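Local coordinates for protein putative transcriptional regulator, LysR family (Vibrio parahaemolyticus, PDB 3OXN) that probably regulates transcription as a DNA-binding LysR-family factor, this chain being its substrate-binding (effector) domain without the DNA-binding part, at residues Thr32-Ala45 with Trp210-Leu222. Numbering follows the deposited sequence.
Sequences TILPFALPRIYQEA and WLRSVVREECSRL
Ile41 and Val214 meet where two helices pack in a LysR substrate-binding domain, whose fold is that of the type 2 periplasmic binding proteins. Helix 28-44 and helix 206-227 lie against the same mixed sheet, the one that holds strands 20-25, 71-74 and 194-199. The N-to-C directions of the two helical segments differ by 122°, and their axes approach to 9.3 Å.

Apolar contacts run along the interface. Ile41 CD1 reaches Val214 CB at 3.4 Å. Ala37 CB lies against Glu218 CB at 3.5 Å, where the backbones come nearest. Ile33 CG2 touches Cys219 SG, and Ile33 also packs on Tyr194 and Ile73 of the sheet. Leu222 CD1 lies over one face of the Phe36 ring. Phe36 points toward helix 206-227, and its CG is anti to the backbone N (chi1 -173°), which lays the ring beside Leu222.

The charged groups form a network of Arg40, Glu218 and Arg221. Arg40 NE makes a salt bridge to Glu218 OE2 at 3.0 Å, with the guanidinium and carboxylate nearly perpendicular. Arg221 NE adds a long ion pair to Glu218 OE1. The carboxylate between the two arginines probably offsets their like charges.

Leu38 and Tyr42 point away from helix 206-227 and pack on Ala152 and Ile156 of the second subunit.

At the other end, Ala45 CB rests against Trp210 CH2. Trp210 NE1 donates to Glu44 OE1 at 3.1 Å, on the syn side of the carboxylate, and more weakly to OE2.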
loop_
_atom_site.group_PDB
_atom_site.type_symbol
_atom_site.label_atom_id
_atom_site.label_comp_id
_atom_site.label_asym_id
_atom_site.label_seq_id
_atom_site.Cartn_x
_atom_site.Cartn_y
_atom_site.Cartn_z
ATOM N N THR A 32 -5.564 -8.205 2.848
ATOM C CA THR A 32 -5.928 -9.525 3.329
ATOM C C THR A 32 -7.295 -9.514 3.967
ATOM O O THR A 32 -8.018 -10.509 3.904
ATOM C CB THR A 32 -4.920 -10.055 4.372
ATOM O OG1 THR A 32 -5.070 -9.314 5.583
ATOM C CG2 THR A 32 -3.487 -9.913 3.885
ATOM N N ILE A 33 -7.655 -8.400 4.591
ATOM C CA ILE A 33 -8.926 -8.343 5.305
ATOM C C ILE A 33 -10.034 -7.802 4.447
ATOM O O ILE A 33 -10.943 -8.522 4.058
ATOM C CB ILE A 33 -8.879 -7.429 6.534
ATOM C CG1 ILE A 33 -7.698 -7.774 7.435
ATOM C CG2 ILE A 33 -10.182 -7.541 7.293
ATOM C CD1 ILE A 33 -7.716 -7.014 8.737
ATOM N N LEU A 34 -9.962 -6.510 4.177
ATOM C CA LEU A 34 -11.031 -5.824 3.483
ATOM C C LEU A 34 -11.334 -6.385 2.094
ATOM O O LEU A 34 -12.494 -6.599 1.765
ATOM C CB LEU A 34 -10.775 -4.316 3.476
ATOM C CG LEU A 34 -11.013 -3.804 4.901
ATOM C CD1 LEU A 34 -9.990 -2.777 5.330
ATOM C CD2 LEU A 34 -12.428 -3.267 5.045
ATOM N N PRO A 35 -10.303 -6.638 1.273
ATOM C CA PRO A 35 -10.640 -7.288 0.001
ATOM C C PRO A 35 -11.588 -8.461 0.258
ATOM O O PRO A 35 -12.607 -8.632 -0.414
ATOM C CB PRO A 35 -9.285 -7.788 -0.498
ATOM C CG PRO A 35 -8.302 -6.818 0.070
ATOM C CD PRO A 35 -8.862 -6.352 1.397
ATOM N N PHE A 36 -11.244 -9.258 1.261
ATOM C CA PHE A 36 -12.077 -10.364 1.687
ATOM C C PHE A 36 -13.483 -9.877 2.076
ATOM O O PHE A 36 -14.495 -10.422 1.621
ATOM C CB PHE A 36 -11.405 -11.074 2.855
ATOM C CG PHE A 36 -12.086 -12.340 3.274
ATOM C CD1 PHE A 36 -11.633 -13.572 2.820
ATOM C CD2 PHE A 36 -13.176 -12.304 4.126
ATOM C CE1 PHE A 36 -12.257 -14.745 3.211
ATOM C CE2 PHE A 36 -13.804 -13.472 4.520
ATOM C CZ PHE A 36 -13.344 -14.693 4.061
ATOM N N ALA A 37 -13.544 -8.841 2.903
ATOM C CA ALA A 37 -14.811 -8.383 3.469
ATOM C C ALA A 37 -15.623 -7.480 2.541
ATOM O O ALA A 37 -16.747 -7.114 2.867
ATOM C CB ALA A 37 -14.566 -7.679 4.808
ATOM N N LEU A 38 -15.063 -7.104 1.396
ATOM C CA LEU A 38 -15.733 -6.129 0.534
ATOM C C LEU A 38 -16.887 -6.690 -0.321
ATOM O O LEU A 38 -17.863 -5.999 -0.563
ATOM C CB LEU A 38 -14.723 -5.357 -0.331
ATOM C CG LEU A 38 -14.109 -4.080 0.264
ATOM C CD1 LEU A 38 -12.893 -3.653 -0.507
ATOM C CD2 LEU A 38 -15.109 -2.943 0.307
ATOM N N PRO A 39 -16.776 -7.939 -0.794
ATOM C CA PRO A 39 -17.863 -8.410 -1.659
ATOM C C PRO A 39 -19.203 -8.517 -0.936
ATOM O O PRO A 39 -20.227 -8.115 -1.489
ATOM C CB PRO A 39 -17.370 -9.780 -2.112
ATOM C CG PRO A 39 -15.879 -9.671 -2.045
ATOM C CD PRO A 39 -15.602 -8.825 -0.847
ATOM N N ARG A 40 -19.199 -9.040 0.286
ATOM C CA ARG A 40 -20.424 -9.074 1.083
ATOM C C ARG A 40 -20.928 -7.686 1.460
ATOM O O ARG A 40 -22.120 -7.513 1.653
ATOM C CB ARG A 40 -20.272 -9.943 2.335
ATOM C CG ARG A 40 -21.030 -11.283 2.248
ATOM C CD ARG A 40 -20.145 -12.451 1.772
ATOM N NE ARG A 40 -19.844 -13.390 2.857
ATOM C CZ ARG A 40 -20.653 -14.382 3.226
ATOM N NH1 ARG A 40 -21.810 -14.568 2.593
ATOM N NH2 ARG A 40 -20.311 -15.194 4.223
ATOM N N ILE A 41 -20.030 -6.702 1.564
ATOM C CA ILE A 41 -20.427 -5.325 1.885
ATOM C C ILE A 41 -21.299 -4.731 0.791
ATOM O O ILE A 41 -22.397 -4.253 1.054
ATOM C CB ILE A 41 -19.211 -4.372 2.076
ATOM C CG1 ILE A 41 -18.331 -4.818 3.242
ATOM C CG2 ILE A 41 -19.687 -2.966 2.332
ATOM C CD1 ILE A 41 -19.057 -4.842 4.554
ATOM N N TYR A 42 -20.783 -4.757 -0.433
ATOM C CA TYR A 42 -21.438 -4.138 -1.576
ATOM C C TYR A 42 -22.641 -4.933 -2.032
ATOM O O TYR A 42 -23.607 -4.384 -2.572
ATOM C CB TYR A 42 -20.451 -3.977 -2.725
ATOM C CG TYR A 42 -19.657 -2.712 -2.597
ATOM C CD1 TYR A 42 -20.211 -1.497 -2.966
ATOM C CD2 TYR A 42 -18.370 -2.720 -2.068
ATOM C CE1 TYR A 42 -19.507 -0.338 -2.839
ATOM C CE2 TYR A 42 -17.652 -1.563 -1.941
ATOM C CZ TYR A 42 -18.226 -0.365 -2.329
ATOM O OH TYR A 42 -17.524 0.822 -2.222
ATOM N N GLN A 43 -22.567 -6.236 -1.819
ATOM C CA GLN A 43 -23.693 -7.097 -2.090
ATOM C C GLN A 43 -24.811 -6.697 -1.137
ATOM O O GLN A 43 -25.976 -6.595 -1.527
ATOM C CB GLN A 43 -23.277 -8.556 -1.899
ATOM C CG GLN A 43 -24.405 -9.499 -1.524
ATOM C CD GLN A 43 -25.446 -9.629 -2.619
ATOM O OE1 GLN A 43 -25.358 -8.967 -3.667
ATOM N NE2 GLN A 43 -26.446 -10.487 -2.383
ATOM N N GLU A 44 -24.431 -6.424 0.108
ATOM C CA GLU A 44 -25.376 -6.149 1.182
ATOM C C GLU A 44 -25.865 -4.690 1.189
ATOM O O GLU A 44 -26.880 -4.373 1.815
ATOM C CB GLU A 44 -24.735 -6.518 2.525
ATOM C CG GLU A 44 -25.671 -7.170 3.536
ATOM C CD GLU A 44 -25.796 -6.369 4.821
ATOM O OE1 GLU A 44 -24.819 -6.357 5.598
ATOM O OE2 GLU A 44 -26.868 -5.765 5.058
ATOM N N ALA A 45 -25.149 -3.810 0.488
ATOM C CA ALA A 45 -25.472 -2.382 0.479
ATOM C C ALA A 45 -25.008 -1.702 -0.810
ATOM O O ALA A 45 -24.129 -0.841 -0.776
ATOM C CB ALA A 45 -24.844 -1.702 1.678
ATOM N N TRP A 210 -23.491 -0.647 11.886
ATOM C CA TRP A 210 -23.701 -1.652 10.852
ATOM C C TRP A 210 -22.386 -2.021 10.173
ATOM O O TRP A 210 -22.060 -3.198 10.042
ATOM C CB TRP A 210 -24.736 -1.183 9.815
ATOM C CG TRP A 210 -24.742 -2.046 8.588
ATOM C CD1 TRP A 210 -25.418 -3.204 8.418
ATOM C CD2 TRP A 210 -24.002 -1.834 7.379
ATOM N NE1 TRP A 210 -25.159 -3.733 7.178
ATOM C CE2 TRP A 210 -24.292 -2.906 6.514
ATOM C CE3 TRP A 210 -23.121 -0.833 6.936
ATOM C CZ2 TRP A 210 -23.746 -3.018 5.238
ATOM C CZ3 TRP A 210 -22.577 -0.939 5.662
ATOM C CH2 TRP A 210 -22.892 -2.022 4.828
ATOM N N LEU A 211 -21.638 -1.010 9.740
ATOM C CA LEU A 211 -20.336 -1.224 9.104
ATOM C C LEU A 211 -19.458 -2.121 9.961
ATOM O O LEU A 211 -18.905 -3.107 9.476
ATOM C CB LEU A 211 -19.605 0.111 8.861
ATOM C CG LEU A 211 -18.524 0.212 7.767
ATOM C CD1 LEU A 211 -17.604 1.386 8.027
ATOM C CD2 LEU A 211 -17.704 -1.048 7.644
ATOM N N ARG A 212 -19.329 -1.766 11.231
ATOM C CA ARG A 212 -18.466 -2.506 12.128
ATOM C C ARG A 212 -18.810 -3.997 12.161
ATOM O O ARG A 212 -17.921 -4.858 12.068
ATOM C CB ARG A 212 -18.507 -1.892 13.516
ATOM C CG ARG A 212 -18.002 -0.492 13.521
ATOM C CD ARG A 212 -17.477 -0.107 14.876
ATOM N NE ARG A 212 -18.553 0.207 15.798
ATOM C CZ ARG A 212 -19.288 1.309 15.722
ATOM N NH1 ARG A 212 -19.059 2.189 14.759
ATOM N NH2 ARG A 212 -20.251 1.529 16.601
ATOM N N SER A 213 -20.105 -4.287 12.255
ATOM C CA SER A 213 -20.587 -5.664 12.325
ATOM C C SER A 213 -20.322 -6.485 11.058
ATOM O O SER A 213 -20.001 -7.683 11.140
ATOM C CB SER A 213 -22.078 -5.697 12.675
ATOM O OG SER A 213 -22.753 -4.643 12.021
ATOM N N VAL A 214 -20.472 -5.868 9.887
ATOM C CA VAL A 214 -20.145 -6.577 8.658
ATOM C C VAL A 214 -18.654 -6.854 8.611
ATOM O O VAL A 214 -18.227 -7.933 8.192
ATOM C CB VAL A 214 -20.617 -5.839 7.410
ATOM C CG1 VAL A 214 -21.943 -6.422 6.939
ATOM C CG2 VAL A 214 -20.767 -4.370 7.696
ATOM N N VAL A 215 -17.868 -5.882 9.074
ATOM C CA VAL A 215 -16.436 -6.072 9.258
ATOM C C VAL A 215 -16.213 -7.198 10.266
ATOM O O VAL A 215 -15.431 -8.116 10.037
ATOM C CB VAL A 215 -15.746 -4.759 9.757
ATOM C CG1 VAL A 215 -14.328 -5.020 10.214
ATOM C CG2 VAL A 215 -15.772 -3.687 8.671
ATOM N N ARG A 216 -16.923 -7.117 11.384
ATOM C CA ARG A 216 -16.777 -8.067 12.484
ATOM C C ARG A 216 -17.001 -9.510 12.054
ATOM O O ARG A 216 -16.194 -10.379 12.350
ATOM C CB ARG A 216 -17.759 -7.716 13.597
ATOM C CG ARG A 216 -17.261 -7.980 15.002
ATOM C CD ARG A 216 -18.407 -7.962 16.023
ATOM N NE ARG A 216 -19.452 -6.981 15.715
ATOM N N GLU A 217 -18.099 -9.772 11.356
ATOM C CA GLU A 217 -18.452 -11.147 11.023
ATOM C C GLU A 217 -17.710 -11.670 9.796
ATOM O O GLU A 217 -17.648 -12.887 9.571
ATOM C CB GLU A 217 -19.963 -11.297 10.846
ATOM C CG GLU A 217 -20.529 -10.412 9.774
ATOM C CD GLU A 217 -21.817 -10.965 9.202
ATOM O OE1 GLU A 217 -22.455 -11.796 9.897
ATOM O OE2 GLU A 217 -22.178 -10.571 8.063
ATOM N N GLU A 218 -17.160 -10.750 9.003
ATOM C CA GLU A 218 -16.312 -11.111 7.865
ATOM C C GLU A 218 -14.898 -11.438 8.333
ATOM O O GLU A 218 -14.292 -12.393 7.857
ATOM C CB GLU A 218 -16.299 -9.995 6.823
ATOM C CG GLU A 218 -17.564 -9.922 5.980
ATOM C CD GLU A 218 -17.805 -11.203 5.180
ATOM O OE1 GLU A 218 -16.823 -11.753 4.623
ATOM O OE2 GLU A 218 -18.974 -11.666 5.124
ATOM N N CYS A 219 -14.383 -10.634 9.263
ATOM C CA CYS A 219 -13.160 -10.960 9.992
ATOM C C CYS A 219 -13.362 -12.292 10.682
ATOM O O CYS A 219 -12.548 -13.207 10.555
ATOM C CB CYS A 219 -12.880 -9.923 11.071
ATOM S SG CYS A 219 -12.035 -8.447 10.521
ATOM N N SER A 220 -14.454 -12.384 11.433
ATOM C CA SER A 220 -14.816 -13.627 12.096
ATOM C C SER A 220 -14.755 -14.700 11.027
ATOM O O SER A 220 -14.019 -15.678 11.154
ATOM C CB SER A 220 -16.225 -13.533 12.685
ATOM O OG SER A 220 -16.231 -13.872 14.066
ATOM N N ARG A 221 -15.497 -14.478 9.945
ATOM C CA ARG A 221 -15.553 -15.415 8.829
ATOM C C ARG A 221 -14.154 -15.763 8.327
ATOM O O ARG A 221 -13.888 -16.895 7.925
ATOM C CB ARG A 221 -16.383 -14.815 7.694
ATOM C CG ARG A 221 -17.414 -15.757 7.104
ATOM C CD ARG A 221 -18.019 -15.179 5.822
ATOM N NE ARG A 221 -17.215 -15.397 4.609
ATOM C CZ ARG A 221 -16.310 -16.366 4.441
ATOM N NH1 ARG A 221 -15.647 -16.460 3.291
ATOM N NH2 ARG A 221 -16.058 -17.249 5.408
ATOM N N LEU A 222 -13.259 -14.781 8.363
ATOM C CA LEU A 222 -11.914 -14.944 7.809
ATOM C C LEU A 222 -11.079 -15.871 8.687
ATOM O O LEU A 222 -10.368 -16.750 8.194
ATOM C CB LEU A 222 -11.226 -13.578 7.643
ATOM C CG LEU A 222 -9.898 -13.491 6.880
ATOM C CD1 LEU A 222 -10.089 -13.995 5.477
ATOM C CD2 LEU A 222 -9.354 -12.073 6.849
#